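Long-range contact in magnesium and cobalt efflux protein (Bordetella parapertussis, PDB 3JTF), which probably takes part in magnesium and cobalt ion transport, this piece being its CBS domain pair, which binds AMP: residues R76-I81 and L101-D106. Residues are numbered along the deposited sequence; the frame is centred on the assembly and turned at random.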
loop_
_atom_site.group_PDB
_atom_site.type_symbol
_atom_site.label_atom_id
_atom_site.label_comp_id
_atom_site.label_asym_id
_atom_site.label_seq_id
_atom_site.Cartn_x
_atom_site.Cartn_y
_atom_site.Cartn_z
ATOM N N ARG B 76 0.083 -15.599 -1.492
ATOM C CA ARG B 76 1.361 -15.741 -2.163
ATOM C C ARG B 76 2.422 -16.140 -1.134
ATOM O O ARG B 76 2.293 -15.819 0.047
ATOM C CB ARG B 76 1.723 -14.447 -2.868
ATOM C CG ARG B 76 0.685 -14.021 -3.918
ATOM C CD ARG B 76 0.993 -14.524 -5.349
ATOM N NE ARG B 76 1.099 -15.970 -5.427
ATOM C CZ ARG B 76 0.083 -16.807 -5.627
ATOM N NH1 ARG B 76 0.328 -18.104 -5.670
ATOM N NH2 ARG B 76 -1.165 -16.368 -5.777
ATOM N N PRO B 77 3.482 -16.852 -1.595
ATOM C CA PRO B 77 4.520 -17.229 -0.627
ATOM C C PRO B 77 5.124 -15.986 0.063
ATOM O O PRO B 77 5.325 -14.942 -0.564
ATOM C CB PRO B 77 5.552 -17.987 -1.461
ATOM C CG PRO B 77 4.852 -18.365 -2.747
ATOM C CD PRO B 77 3.795 -17.306 -2.959
ATOM N N ALA B 78 5.356 -16.103 1.363
ATOM C CA ALA B 78 5.972 -15.058 2.144
ATOM C C ALA B 78 7.496 -15.082 1.914
ATOM O O ALA B 78 8.078 -16.108 1.605
ATOM C CB ALA B 78 5.685 -15.271 3.585
ATOM N N VAL B 79 8.113 -13.934 2.051
ATOM C CA VAL B 79 9.567 -13.860 2.146
ATOM C C VAL B 79 9.913 -13.815 3.628
ATOM O O VAL B 79 9.429 -12.932 4.363
ATOM C CB VAL B 79 10.082 -12.618 1.415
ATOM C CG1 VAL B 79 11.602 -12.594 1.385
ATOM C CG2 VAL B 79 9.524 -12.608 -0.050
ATOM N N PHE B 80 10.688 -14.788 4.089
ATOM C CA PHE B 80 11.138 -14.839 5.460
ATOM C C PHE B 80 12.573 -14.318 5.556
ATOM O O PHE B 80 13.432 -14.800 4.855
ATOM C CB PHE B 80 11.087 -16.268 6.030
ATOM C CG PHE B 80 9.696 -16.834 6.113
ATOM C CD1 PHE B 80 8.924 -16.622 7.241
ATOM C CD2 PHE B 80 9.173 -17.567 5.066
ATOM C CE1 PHE B 80 7.593 -17.111 7.326
ATOM C CE2 PHE B 80 7.863 -18.052 5.110
ATOM C CZ PHE B 80 7.059 -17.823 6.256
ATOM N N ILE B 81 12.805 -13.293 6.373
ATOM C CA ILE B 81 14.134 -12.700 6.500
ATOM C C ILE B 81 14.621 -12.724 7.946
ATOM O O ILE B 81 13.831 -12.547 8.904
ATOM C CB ILE B 81 14.200 -11.245 5.938
ATOM C CG1 ILE B 81 13.444 -10.275 6.821
ATOM C CG2 ILE B 81 13.696 -11.192 4.444
ATOM C CD1 ILE B 81 13.651 -8.748 6.491
ATOM N N LEU B 101 6.799 -6.509 1.707
ATOM C CA LEU B 101 6.519 -6.946 3.076
ATOM C C LEU B 101 7.216 -8.271 3.275
ATOM O O LEU B 101 7.097 -9.174 2.425
ATOM C CB LEU B 101 5.010 -7.104 3.294
ATOM C CG LEU B 101 4.599 -7.406 4.754
ATOM C CD1 LEU B 101 3.266 -6.780 5.199
ATOM C CD2 LEU B 101 4.550 -8.902 4.966
ATOM N N ALA B 102 7.954 -8.398 4.380
ATOM C CA ALA B 102 8.622 -9.633 4.727
ATOM C C ALA B 102 8.256 -10.011 6.164
ATOM O O ALA B 102 8.000 -9.146 6.994
ATOM C CB ALA B 102 10.181 -9.484 4.598
ATOM N N ILE B 103 8.237 -11.312 6.420
ATOM C CA ILE B 103 8.091 -11.831 7.737
ATOM C C ILE B 103 9.484 -12.006 8.314
ATOM O O ILE B 103 10.374 -12.530 7.659
ATOM C CB ILE B 103 7.345 -13.189 7.720
ATOM C CG1 ILE B 103 5.945 -13.076 7.111
ATOM C CG2 ILE B 103 7.256 -13.806 9.164
ATOM C CD1 ILE B 103 5.087 -12.045 7.802
ATOM N N VAL B 104 9.661 -11.589 9.557
ATOM C CA VAL B 104 10.953 -11.608 10.197
ATOM C C VAL B 104 11.070 -12.835 11.106
ATOM O O VAL B 104 10.147 -13.130 11.896
ATOM C CB VAL B 104 11.144 -10.354 11.038
ATOM C CG1 VAL B 104 12.507 -10.373 11.772
ATOM C CG2 VAL B 104 10.965 -9.102 10.158
ATOM N N ILE B 105 12.190 -13.532 11.010
ATOM C CA ILE B 105 12.461 -14.687 11.873
ATOM C C ILE B 105 13.737 -14.513 12.715
ATOM O O ILE B 105 14.666 -13.879 12.291
ATOM C CB ILE B 105 12.472 -16.016 11.058
ATOM C CG1 ILE B 105 13.633 -16.072 10.096
ATOM C CG2 ILE B 105 11.157 -16.230 10.313
ATOM C CD1 ILE B 105 13.655 -17.342 9.218
ATOM N N ASP B 106 13.740 -15.028 13.940
ATOM C CA ASP B 106 14.929 -14.960 14.837
ATOM C C ASP B 106 15.975 -15.978 14.427
ATOM O O ASP B 106 15.736 -16.784 13.524
ATOM C CB ASP B 106 14.564 -15.168 16.305
ATOM C CG ASP B 106 13.975 -16.564 16.593
ATOM O OD1 ASP B 106 14.433 -17.606 16.074
ATOM O OD2 ASP B 106 13.026 -16.621 17.369
HETATM O O HOH W 1 6.453 -11.604 2.136
#
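I81 is gripped through both of its backbone polar atoms. Its N donates to I103 O at 2.9 Å, and its O accepts from I105 N, 2.8 Å away. One step earlier, I103 N reaches V79 O at 2.9 Å on a more bent path of 151°. I81 thus bonds to the residues flanking V104, the pattern of a parallel ladder, and CA-H...O contacts from F80 to I103 O and from V104 to I81 O fill it in. Before the ladder begins, where the two segments have drawn apart, a water takes the N-H of V79; its link to L101 O is doubtfully short. The ladder ties the first and last elements of a right-handed beta-alpha-beta unit, strand 80-82, helix 87-96 and strand 101-105, in the second CBS domain. On the helix side, I81 CG2 meets A102 CB at 3.9 Å, while L90 and F94 of the crossover helix pack on I81 and A102 respectively. F80 and I103 lie side by side on the other face; with the phenyl CG anti to the carbonyl carbon (chi1 -64°), ring atom CE1 comes obliquely within 3.8 Å of I103 CG2, and CD1 equally near I105 CG2. Further out, I54 of strand 51-56 packs against A78, L101 and I103, and L101 itself touches the bound AMP.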